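PDB 5XA5: alpha-catenin-like protein hmp-1 from Caenorhabditis elegans, which binds beta-catenin, cadherin and actin filaments at cell junctions, and is required for cell migration in body enclosure and for cell shape changes in body elongation. Local coordinates for residues 22-25 against 26-30; 62-65 against 66-70; 100-103 against 104-108; 114-117 against 118-121; 165-168 against 169-173. One frame throughout, in Å; residues are numbered along the deposited sequence. Where two conformers were deposited one is given.

Interaction 1. Residues 22-25 against 26-30; sequences SKNV and LKQIT
K27 meets K23 twice at a single carbonyl oxygen. Its backbone N makes the usual helical bond to K23 O at 3.0 Å, while K27 NZ folds back to K23 O at 3.1 Å, standing above the carbonyl plane on the face opposite the backbone donor. The fold-back depends on the outer torsions, chi3 and chi4 both near -60°, which curl the ammonium group over the first turn. At the very start of the helix S22 is the N-cap: its OG takes the N-H of V25 at 3.1 Å in an almost straight bond (172°), and the same hydroxyl is bonded to D196. The carboxylate of D196 also accepts from the backbone N of N24, so a negative charge sits where the helix dipole would probably stabilise it.

One residue along, N24 and Q28 approach amide to amide, their planes 29° apart. Q28 NE2 is held loosely, by weak bonds to N24 OD1 at 3.2 Å and to N24 O at 3.3 Å. The other end of the N24 amide, ND2, is committed to a polar side chain on the chain of another protein. Apolar packing is modest: V25 CG1 lies 3.9 Å from I29 CG2, with I29 in one of its two conformers.

These residues open helix 23-36, whose inner side rests on helix 117-165, with V25 on D142, Q28 on L138 and I29 on A135, while D196 ties its first turn to the end of helix 169-196.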
loop_
_atom_site.group_PDB
_atom_site.type_symbol
_atom_site.label_atom_id
_atom_site.label_comp_id
_atom_site.label_asym_id
_atom_site.label_seq_id
_atom_site.Cartn_x
_atom_site.Cartn_y
_atom_site.Cartn_z
ATOM N N SER A 22 -1.299 -1.887 -7.448
ATOM C CA SER A 22 -2.565 -1.413 -6.885
ATOM C C SER A 22 -3.270 -0.493 -7.870
ATOM O O SER A 22 -2.673 0.468 -8.317
ATOM C CB SER A 22 -2.325 -0.654 -5.572
ATOM O OG SER A 22 -3.429 0.169 -5.214
ATOM N N LYS A 23 -4.526 -0.784 -8.194
ATOM C CA LYS A 23 -5.302 0.106 -9.077
ATOM C C LYS A 23 -5.582 1.469 -8.448
ATOM O O LYS A 23 -5.707 2.478 -9.159
ATOM C CB LYS A 23 -6.630 -0.537 -9.450
ATOM C CG LYS A 23 -6.535 -1.719 -10.362
ATOM C CD LYS A 23 -7.980 -2.245 -10.565
ATOM C CE LYS A 23 -8.046 -3.441 -11.436
ATOM N NZ LYS A 23 -9.457 -3.826 -11.660
ATOM N N ASN A 24 -5.740 1.497 -7.130
ATOM C CA ASN A 24 -5.920 2.756 -6.418
ATOM C C ASN A 24 -4.695 3.635 -6.632
ATOM O O ASN A 24 -4.815 4.803 -6.987
ATOM C CB ASN A 24 -6.161 2.486 -4.930
ATOM C CG ASN A 24 -6.577 3.720 -4.161
ATOM O OD1 ASN A 24 -6.884 4.755 -4.738
ATOM N ND2 ASN A 24 -6.590 3.607 -2.837
ATOM N N VAL A 25 -3.508 3.062 -6.446
ATOM C CA VAL A 25 -2.269 3.809 -6.682
ATOM C C VAL A 25 -2.113 4.159 -8.158
ATOM O O VAL A 25 -1.737 5.277 -8.509
ATOM C CB VAL A 25 -1.040 3.004 -6.223
ATOM C CG1 VAL A 25 0.250 3.713 -6.611
ATOM C CG2 VAL A 25 -1.093 2.790 -4.729
ATOM N N LEU A 26 -2.413 3.200 -9.029
ATOM C CA LEU A 26 -2.212 3.400 -10.460
ATOM C C LEU A 26 -3.023 4.597 -10.946
ATOM O O LEU A 26 -2.501 5.451 -11.662
ATOM C CB LEU A 26 -2.600 2.138 -11.255
ATOM C CG LEU A 26 -2.365 2.228 -12.772
ATOM C CD1 LEU A 26 -0.912 2.615 -13.070
ATOM C CD2 LEU A 26 -2.721 0.927 -13.469
ATOM N N LYS A 27 -4.286 4.681 -10.535
ATOM C CA LYS A 27 -5.133 5.787 -11.013
ATOM C C LYS A 27 -4.638 7.113 -10.473
ATOM O O LYS A 27 -4.595 8.106 -11.206
ATOM C CB LYS A 27 -6.589 5.577 -10.606
ATOM C CG LYS A 27 -7.235 4.426 -11.383
ATOM C CD LYS A 27 -8.748 4.463 -11.321
ATOM C CE LYS A 27 -9.248 4.422 -9.899
ATOM N NZ LYS A 27 -8.774 3.194 -9.199
ATOM N N GLN A 28 -4.241 7.122 -9.202
ATOM C CA GLN A 28 -3.738 8.360 -8.601
ATOM C C GLN A 28 -2.478 8.847 -9.299
ATOM O O GLN A 28 -2.353 10.029 -9.605
ATOM C CB GLN A 28 -3.448 8.156 -7.108
ATOM C CG GLN A 28 -4.686 8.082 -6.238
ATOM C CD GLN A 28 -4.343 7.912 -4.768
ATOM O OE1 GLN A 28 -4.056 8.883 -4.066
ATOM N NE2 GLN A 28 -4.365 6.668 -4.294
ATOM N N ILE A 29 -1.522 7.955 -9.532
ATOM C CA ILE A 29 -0.272 8.385 -10.148
ATOM C C ILE A 29 -0.501 8.737 -11.618
ATOM O O ILE A 29 0.161 9.619 -12.145
ATOM C CB ILE A 29 0.873 7.326 -10.010
ATOM C CG1 ILE A 29 0.585 6.050 -10.799
ATOM C CG2 ILE A 29 1.149 7.001 -8.539
ATOM C CD1 ILE A 29 1.697 5.021 -10.699
ATOM N N THR A 30 -1.465 8.089 -12.267
ATOM C CA THR A 30 -1.751 8.441 -13.657
ATOM C C THR A 30 -2.272 9.873 -13.719
ATOM O O THR A 30 -1.897 10.645 -14.613
ATOM C CB THR A 30 -2.748 7.452 -14.264
ATOM O OG1 THR A 30 -2.160 6.147 -14.227
ATOM C CG2 THR A 30 -3.066 7.797 -15.695
#

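Interaction 2. Residues 62-65 against 66-70; sequences VANF and LQTGS
T68 and N64 are brought together by the first torsion of the threonine: chi1 of -63° sets OG1 beside its own backbone N, facing back down the helix toward N64. The result is a familiar motif of alpha-helices, a threonine hydroxyl returned to the carbonyl four residues earlier. In the conformer given, T68 OG1 donates to N64 O at 3.1 Å and T68 N donates to the same N64 O at 2.9 Å, the two arriving from opposite faces of the carbonyl plane. S70 repeats the device, its OG donating to L66 O at 2.6 Å.

L66 shows the apolar counterpart. With chi1 at -61° its CG swings back over the preceding turn to lie 3.2 Å from V62 O, and L66 CD1 comes alongside V62 CG1 at 4.1 Å, the two side chains pointing the same way. Beyond the turn, L66 touches Q97 of helix 83-112, and F65 packs on L93 and V96 of that helix. Replacing L66 by an alanine would probably take away the leucine branch that lies beside V62 CG1 and open a gap toward Q97. V62 and T68 also pack against apolar side chains on the chain of another protein.

At the polar margin a water bridges the N64 and Q67 side-chain amides, accepting from N64 ND2 at 2.9 Å and donating to Q67 OE1 at 2.6 Å.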
loop_
_atom_site.group_PDB
_atom_site.type_symbol
_atom_site.label_atom_id
_atom_site.label_comp_id
_atom_site.label_asym_id
_atom_site.label_seq_id
_atom_site.Cartn_x
_atom_site.Cartn_y
_atom_site.Cartn_z
ATOM N N VAL A 62 1.265 21.181 0.707
ATOM C CA VAL A 62 2.503 20.446 0.958
ATOM C C VAL A 62 2.578 20.068 2.429
ATOM O O VAL A 62 2.827 18.908 2.775
ATOM C CB VAL A 62 3.755 21.263 0.570
ATOM C CG1 VAL A 62 5.019 20.541 1.015
ATOM C CG2 VAL A 62 3.796 21.495 -0.925
ATOM N N ALA A 63 2.339 21.049 3.297
ATOM C CA ALA A 63 2.397 20.820 4.735
ATOM C C ALA A 63 1.414 19.744 5.196
ATOM O O ALA A 63 1.767 18.880 6.000
ATOM C CB ALA A 63 2.141 22.131 5.491
ATOM N N ASN A 64 0.186 19.794 4.693
ATOM C CA ASN A 64 -0.817 18.834 5.126
ATOM C C ASN A 64 -0.459 17.427 4.663
ATOM O O ASN A 64 -0.720 16.452 5.369
ATOM C CB ASN A 64 -2.206 19.223 4.620
ATOM C CG ASN A 64 -3.294 18.337 5.189
ATOM O OD1 ASN A 64 -3.769 17.416 4.525
ATOM N ND2 ASN A 64 -3.675 18.592 6.437
ATOM N N PHE A 65 0.139 17.328 3.477
ATOM C CA PHE A 65 0.601 16.043 2.962
ATOM C C PHE A 65 1.673 15.476 3.899
ATOM O O PHE A 65 1.662 14.288 4.244
ATOM C CB PHE A 65 1.143 16.193 1.530
ATOM C CG PHE A 65 1.443 14.882 0.850
ATOM C CD1 PHE A 65 0.508 14.288 0.020
ATOM C CD2 PHE A 65 2.661 14.249 1.042
ATOM C CE1 PHE A 65 0.778 13.079 -0.607
ATOM C CE2 PHE A 65 2.935 13.027 0.434
ATOM C CZ PHE A 65 1.995 12.444 -0.395
ATOM N N LEU A 66 2.597 16.332 4.324
ATOM C CA LEU A 66 3.668 15.895 5.201
ATOM C C LEU A 66 3.127 15.472 6.562
ATOM O O LEU A 66 3.607 14.504 7.144
ATOM C CB LEU A 66 4.716 17.002 5.364
ATOM C CG LEU A 66 5.396 17.419 4.059
ATOM C CD1 LEU A 66 6.444 18.483 4.317
ATOM C CD2 LEU A 66 6.024 16.218 3.360
ATOM N N GLN A 67 2.117 16.185 7.057
ATOM C CA GLN A 67 1.554 15.886 8.369
ATOM C C GLN A 67 0.801 14.563 8.348
ATOM O O GLN A 67 0.991 13.719 9.224
ATOM C CB GLN A 67 0.628 17.013 8.837
ATOM C CG GLN A 67 1.352 18.285 9.225
ATOM C CD GLN A 67 0.404 19.456 9.397
ATOM O OE1 GLN A 67 -0.814 19.279 9.462
ATOM N NE2 GLN A 67 0.960 20.661 9.483
ATOM N N THR A 68 -0.051 14.382 7.348
ATOM C CA THR A 68 -0.832 13.163 7.207
ATOM C C THR A 68 0.089 11.973 6.938
ATOM O O THR A 68 -0.088 10.870 7.490
ATOM C CB THR A 68 -1.869 13.322 6.082
ATOM O OG1 THR A 68 -2.787 14.359 6.444
ATOM C CG2 THR A 68 -2.629 12.018 5.852
ATOM N N GLY A 69 1.086 12.199 6.083
ATOM C CA GLY A 69 2.079 11.181 5.776
ATOM C C GLY A 69 2.812 10.701 7.019
ATOM O O GLY A 69 2.992 9.498 7.208
ATOM N N SER A 70 3.233 11.636 7.871
ATOM C CA SER A 70 3.917 11.286 9.120
ATOM C C SER A 70 3.030 10.473 10.050
ATOM O O SER A 70 3.481 9.503 10.660
ATOM C CB SER A 70 4.400 12.545 9.854
ATOM O OG SER A 70 5.103 13.407 8.985
HETATM O O HOH W 1 -2.428 20.680 7.961
#

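Interaction 3. Residues 100-103 against 104-108; sequences GQVM and IQTGR
M103 and G107 form the tight side of this helical turn. The methionine chain bends at chi2 (72°) and again at chi3, which lays its methyl along the helix, and M103 CE reaches G107 CA at 3.8 Å, where the glycine has no side chain in the way. Beneath, G107 N donates to M103 O at 2.7 Å. I104 is packed just as closely: its CG1 sits 3.3 Å from G100 O, and its side chain touches V55, L58 and D59 of helix 51-74. M103 meets L58 of the same helix, S126 and L130 of helix 117-165, and an apolar side chain on the chain of another protein.

The opposite character appears at Q101, V102 and Q105, all exposed. Here contacts are looser, such as Q101 NE2 alongside I104 CD1 at 3.8 Å and V102 CG1 at 4.1 Å from T106 CG2. T106 stands between the two regimes, with OG1 donating to V102 O at 2.9 Å and also bonded to S126 OG. Such a division of faces suits a helix packed between two antiparallel neighbours, as in the helical bundles of the vinculin/alpha-catenin family.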
loop_
_atom_site.group_PDB
_atom_site.type_symbol
_atom_site.label_atom_id
_atom_site.label_comp_id
_atom_site.label_asym_id
_atom_site.label_seq_id
_atom_site.Cartn_x
_atom_site.Cartn_y
_atom_site.Cartn_z
ATOM N N GLY A 100 8.876 19.891 -2.753
ATOM C CA GLY A 100 7.812 20.798 -2.370
ATOM C C GLY A 100 8.370 22.186 -2.134
ATOM O O GLY A 100 7.780 23.190 -2.543
ATOM N N GLN A 101 9.521 22.245 -1.471
ATOM C CA GLN A 101 10.175 23.530 -1.228
ATOM C C GLN A 101 10.576 24.212 -2.531
ATOM O O GLN A 101 10.351 25.409 -2.694
ATOM C CB GLN A 101 11.403 23.354 -0.331
ATOM C CG GLN A 101 11.073 23.053 1.125
ATOM C CD GLN A 101 10.067 24.028 1.710
ATOM O OE1 GLN A 101 10.428 25.125 2.142
ATOM N NE2 GLN A 101 8.796 23.632 1.730
ATOM N N VAL A 102 11.175 23.457 -3.448
ATOM C CA VAL A 102 11.546 24.002 -4.753
ATOM C C VAL A 102 10.318 24.486 -5.521
ATOM O O VAL A 102 10.360 25.528 -6.177
ATOM C CB VAL A 102 12.308 22.970 -5.614
ATOM C CG1 VAL A 102 12.531 23.512 -7.026
ATOM C CG2 VAL A 102 13.636 22.615 -4.966
ATOM N N MET A 103 9.217 23.744 -5.431
ATOM C CA MET A 103 7.988 24.152 -6.104
ATOM C C MET A 103 7.457 25.473 -5.546
ATOM O O MET A 103 7.012 26.343 -6.302
ATOM C CB MET A 103 6.917 23.064 -5.982
ATOM C CG MET A 103 5.588 23.412 -6.621
ATOM S SD MET A 103 5.644 23.389 -8.414
ATOM C CE MET A 103 5.642 25.134 -8.807
ATOM N N ILE A 104 7.504 25.628 -4.226
ATOM C CA ILE A 104 7.010 26.848 -3.590
ATOM C C ILE A 104 7.865 28.050 -3.992
ATOM O O ILE A 104 7.340 29.143 -4.232
ATOM C CB ILE A 104 6.973 26.709 -2.052
ATOM C CG1 ILE A 104 5.894 25.700 -1.651
ATOM C CG2 ILE A 104 6.697 28.060 -1.389
ATOM C CD1 ILE A 104 5.921 25.307 -0.187
ATOM N N GLN A 105 9.174 27.844 -4.093
ATOM C CA GLN A 105 10.072 28.920 -4.511
ATOM C C GLN A 105 9.914 29.299 -5.983
ATOM O O GLN A 105 9.720 30.474 -6.307
ATOM C CB GLN A 105 11.528 28.538 -4.239
ATOM C CG GLN A 105 12.066 29.029 -2.904
ATOM C CD GLN A 105 12.041 30.546 -2.779
ATOM O OE1 GLN A 105 12.152 31.266 -3.774
ATOM N NE2 GLN A 105 11.892 31.036 -1.554
ATOM N N THR A 106 10.003 28.314 -6.875
ATOM C CA THR A 106 9.926 28.604 -8.305
ATOM C C THR A 106 8.519 29.025 -8.665
ATOM O O THR A 106 8.309 29.821 -9.579
ATOM C CB THR A 106 10.309 27.404 -9.176
ATOM O OG1 THR A 106 9.488 26.282 -8.836
ATOM C CG2 THR A 106 11.773 27.040 -8.966
ATOM N N GLY A 107 7.545 28.456 -7.960
ATOM C CA GLY A 107 6.163 28.836 -8.163
ATOM C C GLY A 107 5.962 30.297 -7.822
ATOM O O GLY A 107 5.277 31.025 -8.540
ATOM N N ARG A 108 6.575 30.727 -6.724
ATOM C CA ARG A 108 6.469 32.117 -6.305
ATOM C C ARG A 108 7.136 33.027 -7.329
ATOM O O ARG A 108 6.605 34.081 -7.667
ATOM C CB ARG A 108 7.096 32.326 -4.925
ATOM C CG ARG A 108 6.701 33.648 -4.262
ATOM C CD ARG A 108 7.639 33.994 -3.117
ATOM N NE ARG A 108 7.824 32.868 -2.204
ATOM C CZ ARG A 108 6.980 32.542 -1.232
ATOM N NH1 ARG A 108 5.879 33.257 -1.040
ATOM N NH2 ARG A 108 7.233 31.499 -0.453
#

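Interaction 4. Residues 114-117 against 118-121; sequences STST and NKRA
S116 is the N-cap of helix 117-165, and K119 N is the group it caps. The serine OG accepts from K119 N at 3.0 Å, with an N-H...O angle of 154°; a chi1 of 166° carries the hydroxyl away from its own backbone N and under the first turn.

K119 can be followed along its chain past this cap. Its CB lies 3.3 Å from S116 OG, its CG stays close at 3.4 Å from S116 OG, and its CD passes 3.9 Å from S116 CB, so the methylenes run alongside the serine. Extended beyond CG, the chain then leaves S116 behind, and K119 NZ ends in a salt bridge with D113, which ties the helix start to the residue just after helix 83-112. An alanine at S116 would probably leave the N-H of K119 without its capping acceptor and the upper part of the lysine chain with less to lean on.

R120 heads elsewhere. Its NH2 is hydrogen-bonded to the backbone of the chain of another protein, and S114, whose OG makes a weak bond to that backbone, lies nearby. At its backbone end, R120 N donates to S116 O at 3.0 Å, the first i to i+4 bond of the helix.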
loop_
_atom_site.group_PDB
_atom_site.type_symbol
_atom_site.label_atom_id
_atom_site.label_comp_id
_atom_site.label_asym_id
_atom_site.label_seq_id
_atom_site.Cartn_x
_atom_site.Cartn_y
_atom_site.Cartn_z
ATOM N N SER A 114 4.492 36.646 -14.098
ATOM C CA SER A 114 3.692 35.589 -14.713
ATOM C C SER A 114 3.683 35.608 -16.241
ATOM O O SER A 114 3.120 34.709 -16.863
ATOM C CB SER A 114 2.253 35.646 -14.186
ATOM O OG SER A 114 1.688 36.933 -14.340
ATOM N N THR A 115 4.305 36.616 -16.848
ATOM C CA THR A 115 4.409 36.654 -18.305
ATOM C C THR A 115 5.715 36.032 -18.789
ATOM O O THR A 115 5.935 35.873 -19.992
ATOM C CB THR A 115 4.313 38.090 -18.853
ATOM O OG1 THR A 115 5.494 38.822 -18.505
ATOM C CG2 THR A 115 3.083 38.798 -18.303
ATOM N N SER A 116 6.577 35.673 -17.846
ATOM C CA SER A 116 7.853 35.060 -18.184
ATOM C C SER A 116 7.662 33.601 -18.583
ATOM O O SER A 116 7.458 32.741 -17.727
ATOM C CB SER A 116 8.823 35.162 -17.009
ATOM O OG SER A 116 9.932 34.301 -17.194
ATOM N N THR A 117 7.717 33.332 -19.885
ATOM C CA THR A 117 7.605 31.972 -20.405
ATOM C C THR A 117 8.639 31.048 -19.773
ATOM O O THR A 117 8.359 29.882 -19.487
ATOM C CB THR A 117 7.773 31.938 -21.936
ATOM O OG1 THR A 117 9.127 32.264 -22.278
ATOM C CG2 THR A 117 6.821 32.920 -22.605
ATOM N N ASN A 118 9.832 31.580 -19.542
ATOM C CA ASN A 118 10.906 30.784 -18.973
ATOM C C ASN A 118 10.691 30.451 -17.493
ATOM O O ASN A 118 11.049 29.359 -17.038
ATOM C CB ASN A 118 12.238 31.502 -19.154
ATOM C CG ASN A 118 13.412 30.634 -18.775
ATOM O OD1 ASN A 118 13.637 29.580 -19.369
ATOM N ND2 ASN A 118 14.160 31.062 -17.768
ATOM N N LYS A 119 10.118 31.383 -16.735
ATOM C CA LYS A 119 9.824 31.111 -15.330
ATOM C C LYS A 119 8.637 30.163 -15.207
ATOM O O LYS A 119 8.543 29.403 -14.243
ATOM C CB LYS A 119 9.553 32.401 -14.552
ATOM C CG LYS A 119 10.816 33.157 -14.146
ATOM C CD LYS A 119 10.486 34.509 -13.525
ATOM C CE LYS A 119 11.751 35.304 -13.207
ATOM N NZ LYS A 119 11.403 36.710 -12.868
ATOM N N ARG A 120 7.727 30.219 -16.176
ATOM C CA ARG A 120 6.603 29.278 -16.198
ATOM C C ARG A 120 7.127 27.866 -16.409
ATOM O O ARG A 120 6.716 26.921 -15.727
ATOM C CB ARG A 120 5.591 29.643 -17.292
ATOM C CG ARG A 120 4.417 28.668 -17.356
ATOM C CD ARG A 120 3.443 29.000 -18.477
ATOM N NE ARG A 120 2.757 30.270 -18.263
ATOM C CZ ARG A 120 1.634 30.383 -17.564
ATOM N NH1 ARG A 120 1.111 29.309 -16.988
ATOM N NH2 ARG A 120 1.051 31.566 -17.413
ATOM N N ALA A 121 8.054 27.731 -17.352
ATOM C CA ALA A 121 8.661 26.443 -17.662
ATOM C C ALA A 121 9.394 25.857 -16.457
ATOM O O ALA A 121 9.281 24.661 -16.176
ATOM C CB ALA A 121 9.613 26.586 -18.847
#

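Interaction 5. Residues 165-168 against 169-173; sequences EADT and KIKVD
T168 takes an extended backbone, phi -135° and psi 152°, after A166 has left the helical conformation, and this short turn lets V172 N donate to T168 O at 3.1 Å as the next helix begins. T168 is its N-cap. In the conformer given, T168 OG1 accepts from K171 N at 3.0 Å, so one residue supplies both a side-chain and a main-chain acceptor to the first turn.

K171 then runs back across the cap. Its CB and CG pass T168 OG1 at 3.3 and 3.4 Å, and the extended chain delivers K171 NZ to D167 OD1 at 3.0 Å in a salt bridge. The ammonium meets the carboxylate on its syn side, 20° out of the plane, and favours OD1 over OD2. The D167 carboxylate, partly balanced by K171, lies beside the helix start, where the dipole would probably favour it.

On the inner side the contact is apolar. A166 CB wedges against two residues at once, lying 3.8 Å from K171 CB and equally far from V172 CG2. V172 carries the packing inward to Y221, T224 and V228 of helix 200-229, and D173 just beyond bonds to R225 and Y221.

The whole is a tight helix-to-helix turn, joining helix 117-165 to helix 169-196, with a threonine N-cap and a salt bridge across the turn's outer, solvent-facing side.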
loop_
_atom_site.group_PDB
_atom_site.type_symbol
_atom_site.label_atom_id
_atom_site.label_comp_id
_atom_site.label_asym_id
_atom_site.label_seq_id
_atom_site.Cartn_x
_atom_site.Cartn_y
_atom_site.Cartn_z
ATOM N N GLU A 165 2.394 -28.909 16.103
ATOM C CA GLU A 165 3.333 -29.400 17.117
ATOM C C GLU A 165 2.684 -29.691 18.469
ATOM O O GLU A 165 3.300 -30.334 19.324
ATOM C CB GLU A 165 4.464 -28.389 17.322
ATOM C CG GLU A 165 5.345 -28.208 16.123
ATOM C CD GLU A 165 6.119 -29.458 15.780
ATOM O OE1 GLU A 165 6.554 -30.175 16.714
ATOM O OE2 GLU A 165 6.278 -29.721 14.571
ATOM N N ALA A 166 1.450 -29.234 18.664
ATOM C CA ALA A 166 0.789 -29.361 19.965
ATOM C C ALA A 166 0.688 -30.806 20.394
ATOM O O ALA A 166 0.449 -31.688 19.573
ATOM C CB ALA A 166 -0.610 -28.730 19.932
ATOM N N ASP A 167 0.865 -31.033 21.692
ATOM C CA ASP A 167 0.932 -32.387 22.214
ATOM C C ASP A 167 -0.302 -32.751 23.021
ATOM O O ASP A 167 -0.368 -33.840 23.584
ATOM C CB ASP A 167 2.188 -32.571 23.077
ATOM C CG ASP A 167 2.259 -31.587 24.241
ATOM O OD1 ASP A 167 1.457 -30.629 24.275
ATOM O OD2 ASP A 167 3.125 -31.772 25.123
ATOM N N THR A 168 -1.273 -31.847 23.108
ATOM C CA THR A 168 -2.501 -32.116 23.853
ATOM C C THR A 168 -3.724 -31.670 23.064
ATOM O O THR A 168 -3.644 -30.717 22.281
ATOM C CB THR A 168 -2.518 -31.412 25.225
ATOM O OG1 THR A 168 -2.736 -30.003 25.054
ATOM C CG2 THR A 168 -1.194 -31.642 25.969
ATOM N N LYS A 169 -4.852 -32.331 23.300
ATOM C CA LYS A 169 -6.100 -31.974 22.643
ATOM C C LYS A 169 -6.517 -30.537 22.979
ATOM O O LYS A 169 -6.950 -29.786 22.102
ATOM C CB LYS A 169 -7.209 -32.943 23.046
ATOM C CG LYS A 169 -8.383 -32.970 22.088
ATOM C CD LYS A 169 -9.596 -33.613 22.735
ATOM C CE LYS A 169 -9.965 -32.887 24.019
ATOM N NZ LYS A 169 -11.347 -33.201 24.473
ATOM N N ILE A 170 -6.367 -30.158 24.245
ATOM C CA ILE A 170 -6.720 -28.809 24.700
ATOM C C ILE A 170 -5.886 -27.730 23.990
ATOM O O ILE A 170 -6.409 -26.663 23.617
ATOM C CB ILE A 170 -6.553 -28.693 26.229
ATOM C CG1 ILE A 170 -7.629 -29.528 26.929
ATOM C CG2 ILE A 170 -6.659 -27.253 26.685
ATOM C CD1 ILE A 170 -7.525 -29.516 28.434
ATOM N N LYS A 171 -4.604 -28.006 23.767
ATOM C CA LYS A 171 -3.776 -27.065 23.011
ATOM C C LYS A 171 -4.233 -26.967 21.558
ATOM O O LYS A 171 -4.256 -25.879 20.993
ATOM C CB LYS A 171 -2.294 -27.463 23.052
ATOM C CG LYS A 171 -1.552 -26.960 24.276
ATOM C CD LYS A 171 -0.128 -27.497 24.295
ATOM C CE LYS A 171 0.510 -27.379 25.670
ATOM N NZ LYS A 171 1.861 -28.007 25.673
ATOM N N VAL A 172 -4.584 -28.097 20.943
ATOM C CA VAL A 172 -5.007 -28.069 19.549
ATOM C C VAL A 172 -6.279 -27.226 19.392
ATOM O O VAL A 172 -6.391 -26.398 18.485
ATOM C CB VAL A 172 -5.244 -29.489 18.994
ATOM C CG1 VAL A 172 -5.860 -29.387 17.595
ATOM C CG2 VAL A 172 -3.918 -30.282 18.957
ATOM N N ASP A 173 -7.230 -27.417 20.290
ATOM C CA ASP A 173 -8.453 -26.597 20.244
ATOM C C ASP A 173 -8.190 -25.114 20.480
ATOM O O ASP A 173 -8.758 -24.264 19.797
ATOM C CB ASP A 173 -9.461 -27.093 21.277
ATOM C CG ASP A 173 -10.177 -28.347 20.838
ATOM O OD1 ASP A 173 -10.079 -28.721 19.651
ATOM O OD2 ASP A 173 -10.856 -28.961 21.688
#

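The five contacts follow one another along this N-terminal part of the protein, an all-helical bundle. Interaction 1 starts helix 23-36; interactions 2 and 3 lie within the antiparallel helices 51-74 and 83-112, their centres 16 Å apart and nearest atoms about 4 Å apart. Interaction 4 begins helix 117-165, and its centre is 14 Å from that of interaction 3. Interaction 5 follows the far end of that same long helix, about 74 Å from interaction 4, centre to centre. Three contacts are thus N-caps and two are mid-helix turns. Interactions 1 to 4 each touch the chain of another protein, consistent with a partner-binding role for this half of the bundle.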